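Local coordinates for 3-oxoacyl-[acyl-carrier-protein] synthase (Arabidopsis thaliana, PDB 2IX4), which elongates acyl chains in mitochondrial fatty acid synthesis, condensing them with two carbons from malonyl-ACP as carbon dioxide is lost, and works as a homodimer, at residues F148-P151 against K152-V155; G125-C128 against D129-A133; L78-S82 against K83-N87. All coordinates share one frame; numbering follows the deposited sequence.

Contact 1: residues F148-P151 against K152-V155; sequences FFIP and KILV. With 6NA (hexanoic acid), chain E.
Phe149 and Ile153 lie one turn apart on the short helix 149-153, and their side chains meet at a slant: Phe149 CZ is 3.9 Å from Ile153 CD1. Ile153 CG1 stands between its own N and carbonyl carbon (chi1 66°), which folds this branch back over the preceding turn, 3.4 Å from Ile150 O. Lys152 begins the same way, its CG 3.2 Å from Phe148 O, then bends at its third and fourth torsions. The amine thereby arrives at the rim of the Phe149 ring, near the ring plane. Just past the helix, Leu154 CD1 touches Ile150 CG2 at 3.9 Å and lies 3.8 Å from CG of the bound hexanoic acid (6NA), which is also hydrogen-bonded to Phe419 N of the second subunit. Leu154 packs on that phenylalanine, a residue of the ligand pocket, so this turn reaches the pocket across the dimer interface. Ile153 N bonds to Ile150 O from above the carbonyl plane (60° out of it), and the bonds to Phe149 O are weak. The chemistry is divided: the two methyls of Leu154 meet the acyl chain by apolar contact alone, while the lysine amine turns to Asp129 in a long, weak ion pair.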
loop_
_atom_site.group_PDB
_atom_site.type_symbol
_atom_site.label_atom_id
_atom_site.label_comp_id
_atom_site.label_asym_id
_atom_site.label_seq_id
_atom_site.Cartn_x
_atom_site.Cartn_y
_atom_site.Cartn_z
ATOM N N PHE A 148 4.375 9.685 -18.589
ATOM C CA PHE A 148 3.336 9.052 -17.776
ATOM C C PHE A 148 3.776 7.723 -17.165
ATOM O O PHE A 148 2.968 7.036 -16.539
ATOM C CB PHE A 148 2.064 8.834 -18.603
ATOM C CG PHE A 148 1.491 10.092 -19.189
ATOM C CD1 PHE A 148 1.625 10.362 -20.546
ATOM C CD2 PHE A 148 0.817 11.008 -18.386
ATOM C CE1 PHE A 148 1.098 11.525 -21.096
ATOM C CE2 PHE A 148 0.285 12.173 -18.928
ATOM C CZ PHE A 148 0.426 12.431 -20.287
ATOM N N PHE A 149 5.049 7.365 -17.336
ATOM C CA PHE A 149 5.557 6.088 -16.838
ATOM C C PHE A 149 5.375 5.929 -15.330
ATOM O O PHE A 149 4.786 4.945 -14.880
ATOM C CB PHE A 149 7.025 5.868 -17.238
ATOM C CG PHE A 149 7.686 4.716 -16.519
ATOM C CD1 PHE A 149 7.324 3.399 -16.799
ATOM C CD2 PHE A 149 8.664 4.951 -15.556
ATOM C CE1 PHE A 149 7.926 2.334 -16.127
ATOM C CE2 PHE A 149 9.273 3.891 -14.882
ATOM C CZ PHE A 149 8.902 2.581 -15.172
ATOM N N ILE A 150 5.881 6.894 -14.558
ATOM C CA ILE A 150 5.786 6.845 -13.093
ATOM C C ILE A 150 4.329 6.822 -12.591
ATOM O O ILE A 150 3.974 5.944 -11.800
ATOM C CB ILE A 150 6.625 7.970 -12.398
ATOM C CG1 ILE A 150 8.132 7.753 -12.618
ATOM C CG2 ILE A 150 6.294 8.077 -10.905
ATOM C CD1 ILE A 150 8.727 6.519 -11.922
ATOM N N PRO A 151 3.481 7.770 -13.051
ATOM C CA PRO A 151 2.078 7.770 -12.618
ATOM C C PRO A 151 1.314 6.465 -12.871
ATOM O O PRO A 151 0.435 6.121 -12.085
ATOM C CB PRO A 151 1.457 8.905 -13.439
ATOM C CG PRO A 151 2.582 9.796 -13.761
ATOM C CD PRO A 151 3.764 8.904 -13.951
ATOM N N LYS A 152 1.636 5.743 -13.943
ATOM C CA LYS A 152 0.875 4.528 -14.272
ATOM C C LYS A 152 1.371 3.230 -13.617
ATOM O O LYS A 152 0.723 2.191 -13.743
ATOM C CB LYS A 152 0.676 4.365 -15.792
ATOM C CG LYS A 152 1.896 3.978 -16.604
ATOM C CD LYS A 152 1.486 3.710 -18.055
ATOM C CE LYS A 152 2.519 4.225 -19.054
ATOM N NZ LYS A 152 3.779 3.411 -19.123
ATOM N N ILE A 153 2.494 3.290 -12.907
ATOM C CA ILE A 153 3.019 2.106 -12.213
ATOM C C ILE A 153 2.825 2.132 -10.691
ATOM O O ILE A 153 3.052 1.125 -10.017
ATOM C CB ILE A 153 4.512 1.813 -12.565
ATOM C CG1 ILE A 153 5.438 2.919 -12.040
ATOM C CG2 ILE A 153 4.675 1.593 -14.069
ATOM C CD1 ILE A 153 6.883 2.488 -11.842
ATOM N N LEU A 154 2.394 3.273 -10.156
ATOM C CA LEU A 154 2.207 3.428 -8.709
ATOM C C LEU A 154 0.918 2.770 -8.204
ATOM O O LEU A 154 -0.179 3.075 -8.681
ATOM C CB LEU A 154 2.258 4.907 -8.312
ATOM C CG LEU A 154 3.579 5.652 -8.533
ATOM C CD1 LEU A 154 3.367 7.150 -8.425
ATOM C CD2 LEU A 154 4.666 5.179 -7.567
ATOM N N VAL A 155 1.065 1.888 -7.216
ATOM C CA VAL A 155 -0.030 1.022 -6.749
ATOM C C VAL A 155 -1.173 1.745 -6.022
ATOM O O VAL A 155 -2.200 1.130 -5.717
ATOM C CB VAL A 155 0.485 -0.171 -5.875
ATOM C CG1 VAL A 155 1.337 -1.121 -6.702
ATOM C CG2 VAL A 155 1.267 0.321 -4.676
HETATM C CA 6NA E . 6.227 10.835 -6.209
HETATM C C 6NA E . 5.575 11.135 -4.877
HETATM O O 6NA E . 4.385 11.398 -4.794
HETATM C CB 6NA E . 5.853 9.459 -6.764
HETATM C CG 6NA E . 5.692 8.361 -5.711
HETATM C CD 6NA E . 6.994 7.635 -5.408
HETATM C C6 6NA E . 6.843 6.775 -4.172
#

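Contact 2: residues G125-C128 against D129-A133; sequences GSIC and DIVEA
Ser126 OG donates a short hydrogen bond of 2.5 Å to Asp129 OD2, meeting that oxygen from above the carboxylate plane (40° out of it). Ser126 is the N-cap of helix 127-138, and its OG, anti to the backbone N (chi1 -168°), swings forward over the first turn to the carboxylate. The main-chain bonds to Ser126 O, from Asp129 N and Ile130 N, are both weak, leaving the side-chain bond as the firm link across this end. The helix then tightens: Val131 N bonds to Ile127 O at 2.9 Å and Glu132 N to Cys128 O at 3.1 Å. The buried side is mostly hydrocarbon: Ile127 CG2 is 4.1 Å from Val131 CG2, and Ile130 CG1 lies 3.5 Å from the backbone Ser126 O. The looser side carries the partly exposed Cys128, Asp129 and Glu132; here Glu132 OE2 forms a salt bridge with Lys43. With an alanine in place of Asp129, the Ser126 hydroxyl would probably lose its acceptor and become free to turn, and the Lys152 amine would lose this negative neighbour. Ile127 and Val131 rest on helix 212-220, Ile130 and Ala133 on helix 149-153, and Ile130 also meets Ile130 of the second subunit, so this first part of helix 127-138 lies at the dimer interface.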
loop_
_atom_site.group_PDB
_atom_site.type_symbol
_atom_site.label_atom_id
_atom_site.label_comp_id
_atom_site.label_asym_id
_atom_site.label_seq_id
_atom_site.Cartn_x
_atom_site.Cartn_y
_atom_site.Cartn_z
ATOM N N GLY A 125 0.831 -3.591 -9.260
ATOM C CA GLY A 125 0.759 -2.456 -10.178
ATOM C C GLY A 125 0.806 -2.875 -11.632
ATOM O O GLY A 125 -0.063 -3.612 -12.100
ATOM N N SER A 126 1.826 -2.409 -12.348
ATOM C CA SER A 126 1.943 -2.692 -13.776
ATOM C C SER A 126 3.356 -3.127 -14.164
ATOM O O SER A 126 4.161 -2.319 -14.635
ATOM C CB SER A 126 1.486 -1.484 -14.598
ATOM O OG SER A 126 1.336 -1.830 -15.963
ATOM N N ILE A 127 3.643 -4.412 -13.963
ATOM C CA ILE A 127 4.938 -4.995 -14.319
ATOM C C ILE A 127 5.234 -4.886 -15.819
ATOM O O ILE A 127 6.376 -4.636 -16.205
ATOM C CB ILE A 127 5.069 -6.472 -13.841
ATOM C CG1 ILE A 127 5.019 -6.544 -12.308
ATOM C CG2 ILE A 127 6.363 -7.103 -14.359
ATOM C CD1 ILE A 127 5.308 -7.926 -11.717
ATOM N N CYS A 128 4.208 -5.059 -16.654
ATOM C CA CYS A 128 4.379 -5.013 -18.110
ATOM C C CYS A 128 4.859 -3.645 -18.599
ATOM O O CYS A 128 5.623 -3.558 -19.564
ATOM C CB CYS A 128 3.094 -5.429 -18.835
ATOM S SG CYS A 128 1.684 -4.328 -18.585
ATOM N N ASP A 129 4.411 -2.584 -17.930
ATOM C CA ASP A 129 4.866 -1.229 -18.228
ATOM C C ASP A 129 6.324 -1.013 -17.831
ATOM O O ASP A 129 7.061 -0.316 -18.530
ATOM C CB ASP A 129 3.970 -0.196 -17.546
ATOM C CG ASP A 129 2.664 0.021 -18.287
ATOM O OD1 ASP A 129 2.698 0.203 -19.524
ATOM O OD2 ASP A 129 1.603 0.021 -17.633
ATOM N N ILE A 130 6.735 -1.610 -16.713
ATOM C CA ILE A 130 8.132 -1.534 -16.273
ATOM C C ILE A 130 9.038 -2.353 -17.197
ATOM O O ILE A 130 10.180 -1.970 -17.450
ATOM C CB ILE A 130 8.306 -1.967 -14.793
ATOM C CG1 ILE A 130 7.393 -1.134 -13.886
ATOM C CG2 ILE A 130 9.773 -1.824 -14.347
ATOM C CD1 ILE A 130 7.221 -1.688 -12.477
ATOM N N VAL A 131 8.518 -3.470 -17.703
ATOM C CA VAL A 131 9.244 -4.314 -18.659
ATOM C C VAL A 131 9.501 -3.564 -19.973
ATOM O O VAL A 131 10.615 -3.599 -20.510
ATOM C CB VAL A 131 8.507 -5.667 -18.907
ATOM C CG1 VAL A 131 9.042 -6.376 -20.147
ATOM C CG2 VAL A 131 8.641 -6.574 -17.686
ATOM N N GLU A 132 8.474 -2.878 -20.472
ATOM C CA GLU A 132 8.601 -2.063 -21.686
ATOM C C GLU A 132 9.650 -0.960 -21.529
ATOM O O GLU A 132 10.440 -0.711 -22.440
ATOM C CB GLU A 132 7.251 -1.461 -22.091
ATOM C CG GLU A 132 6.283 -2.468 -22.694
ATOM C CD GLU A 132 5.147 -1.828 -23.493
ATOM O OE1 GLU A 132 5.051 -0.580 -23.538
ATOM O OE2 GLU A 132 4.343 -2.587 -24.079
ATOM N N ALA A 133 9.651 -0.313 -20.365
ATOM C CA ALA A 133 10.621 0.736 -20.052
ATOM C C ALA A 133 12.047 0.186 -19.924
ATOM O O ALA A 133 13.000 0.798 -20.406
ATOM C CB ALA A 133 10.212 1.467 -18.787
#

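Contact 3: residues L78-S82 against K83-N87; sequences LWLNS and KAVAN
Leu80 keeps CG beside its backbone N (chi1 -57°) and its chain extended, which spreads its two methyls over different partners in the returning chain: CD2 goes to Val85, CD1 to Asn87. Val85 answers with CG1 anti to its own N (chi1 180°), a setting that brings this branch 3.7 Å from Leu80 CD2 and also 3.6 Å from Trp79 O, at the end of helix 76-79. The other branch, CG2, lies against Ser82 CB at 3.7 Å. Val85 thus faces the inside of the bend, CG1 toward Leu80 and CG2 toward Ser82. Asn87 crosses Leu80 at about a right angle, its OD1 3.7 Å from Leu80 CD1, an amide brushing a methyl without any polar bond between them. The reversal itself is a type I beta turn from Ser82 to Val85, in the short link that joins helix 76-79 to helix 87-102, with Ala86 as the N-cap of the second helix. Its closing bond, Val85 N to Ser82 O, is weak at 3.3 Å though fairly straight. Ser82 OG folds over the turn and accepts a second weak bond, 3.4 Å long, from Ala84 N; this is an ST turn laid over the beta turn. The carbonyl O and the OG of Ser82 each accept one bond at the corner, neither of them firm. Lys83 runs fully extended from the outside of the corner, where it is exposed and touched by a crystal neighbour. Trp79 turns the other way, its ring meeting Phe74 and resting on Val93, Cys94 and Asp97 of helix 87-102. Ala84 is buried, packed on Phe148 and on Ile286 of the second subunit.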
loop_
_atom_site.group_PDB
_atom_site.type_symbol
_atom_site.label_atom_id
_atom_site.label_comp_id
_atom_site.label_asym_id
_atom_site.label_seq_id
_atom_site.Cartn_x
_atom_site.Cartn_y
_atom_site.Cartn_z
ATOM N N LEU A 78 -13.614 2.522 -23.100
ATOM C CA LEU A 78 -14.344 3.344 -22.144
ATOM C C LEU A 78 -13.547 3.587 -20.863
ATOM O O LEU A 78 -13.647 4.659 -20.263
ATOM C CB LEU A 78 -15.687 2.685 -21.808
ATOM C CG LEU A 78 -16.744 3.460 -21.013
ATOM C CD1 LEU A 78 -17.248 4.681 -21.785
ATOM C CD2 LEU A 78 -17.903 2.536 -20.662
ATOM N N TRP A 79 -12.758 2.596 -20.457
ATOM C CA TRP A 79 -12.095 2.619 -19.151
ATOM C C TRP A 79 -10.579 2.774 -19.223
ATOM O O TRP A 79 -9.942 3.143 -18.232
ATOM C CB TRP A 79 -12.453 1.362 -18.349
ATOM C CG TRP A 79 -13.933 1.164 -18.185
ATOM C CD1 TRP A 79 -14.695 0.178 -18.745
ATOM C CD2 TRP A 79 -14.833 1.982 -17.423
ATOM N NE1 TRP A 79 -16.009 0.327 -18.376
ATOM C CE2 TRP A 79 -16.123 1.427 -17.565
ATOM C CE3 TRP A 79 -14.672 3.129 -16.631
ATOM C CZ2 TRP A 79 -17.251 1.980 -16.946
ATOM C CZ3 TRP A 79 -15.796 3.679 -16.018
ATOM C CH2 TRP A 79 -17.066 3.102 -16.180
ATOM N N LEU A 80 -10.010 2.480 -20.388
ATOM C CA LEU A 80 -8.572 2.614 -20.606
ATOM C C LEU A 80 -8.305 3.608 -21.732
ATOM O O LEU A 80 -7.533 3.328 -22.649
ATOM C CB LEU A 80 -7.937 1.247 -20.911
ATOM C CG LEU A 80 -8.107 0.106 -19.900
ATOM C CD1 LEU A 80 -7.514 -1.186 -20.443
ATOM C CD2 LEU A 80 -7.477 0.452 -18.570
ATOM N N ASN A 81 -8.943 4.774 -21.640
ATOM C CA ASN A 81 -8.906 5.789 -22.696
ATOM C C ASN A 81 -7.950 6.953 -22.416
ATOM O O ASN A 81 -8.113 8.048 -22.959
ATOM C CB ASN A 81 -10.325 6.311 -22.981
ATOM C CG ASN A 81 -10.962 7.008 -21.776
ATOM O OD1 ASN A 81 -10.565 6.799 -20.624
ATOM N ND2 ASN A 81 -11.968 7.835 -22.046
ATOM N N SER A 82 -6.954 6.705 -21.572
ATOM C CA SER A 82 -5.972 7.720 -21.200
ATOM C C SER A 82 -4.574 7.115 -21.122
ATOM O O SER A 82 -4.416 5.930 -20.819
ATOM C CB SER A 82 -6.355 8.361 -19.862
ATOM O OG SER A 82 -5.281 9.109 -19.320
ATOM N N LYS A 83 -3.564 7.941 -21.387
ATOM C CA LYS A 83 -2.167 7.495 -21.396
ATOM C C LYS A 83 -1.631 7.135 -20.007
ATOM O O LYS A 83 -0.678 6.361 -19.886
ATOM C CB LYS A 83 -1.272 8.554 -22.049
ATOM C CG LYS A 83 -1.428 8.654 -23.560
ATOM C CD LYS A 83 -0.477 9.684 -24.152
ATOM C CE LYS A 83 -0.591 9.723 -25.665
ATOM N NZ LYS A 83 0.355 10.699 -26.275
ATOM N N ALA A 84 -2.251 7.693 -18.968
ATOM C CA ALA A 84 -1.812 7.475 -17.588
ATOM C C ALA A 84 -2.529 6.305 -16.913
ATOM O O ALA A 84 -2.254 5.990 -15.752
ATOM C CB ALA A 84 -1.989 8.753 -16.772
ATOM N N VAL A 85 -3.438 5.660 -17.643
ATOM C CA VAL A 85 -4.259 4.589 -17.081
ATOM C C VAL A 85 -3.736 3.197 -17.461
ATOM O O VAL A 85 -3.905 2.739 -18.596
ATOM C CB VAL A 85 -5.764 4.742 -17.468
ATOM C CG1 VAL A 85 -6.600 3.608 -16.880
ATOM C CG2 VAL A 85 -6.313 6.082 -16.989
ATOM N N ALA A 86 -3.088 2.540 -16.503
ATOM C CA ALA A 86 -2.740 1.129 -16.636
ATOM C C ALA A 86 -3.993 0.287 -16.399
ATOM O O ALA A 86 -4.992 0.785 -15.867
ATOM C CB ALA A 86 -1.642 0.750 -15.658
ATOM N N ASN A 87 -3.936 -0.985 -16.787
ATOM C CA ASN A 87 -5.104 -1.859 -16.726
ATOM C C ASN A 87 -5.732 -1.991 -15.340
ATOM O O ASN A 87 -6.956 -1.971 -15.217
ATOM C CB ASN A 87 -4.796 -3.228 -17.335
ATOM C CG ASN A 87 -4.652 -3.173 -18.848
ATOM O OD1 ASN A 87 -4.153 -2.193 -19.402
ATOM N ND2 ASN A 87 -5.089 -4.225 -19.521
#

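The three contacts lie in series along the chain as 3, 2, 1, and contact 1 is the middle layer in space, its centre about 9 Å from that of contact 2 and 12 Å from that of contact 3. Phe149 CE1 packs 3.6 Å from Ala133 CB in contact 2. On the other flank Lys152 CB lies 3.4 Å from Ala84 O in contact 3. Contacts 2 and 3 meet lightly through Ala86. Contact 1 touches the hexanoic acid; the Ile127 side chain of contact 2 is about 8 Å from a bound hexanoic acid and about 12 Å from that of the predicted active-site Cys179, and the Ala84 side chain of contact 3 is about 13 Å from a bound hexanoic acid.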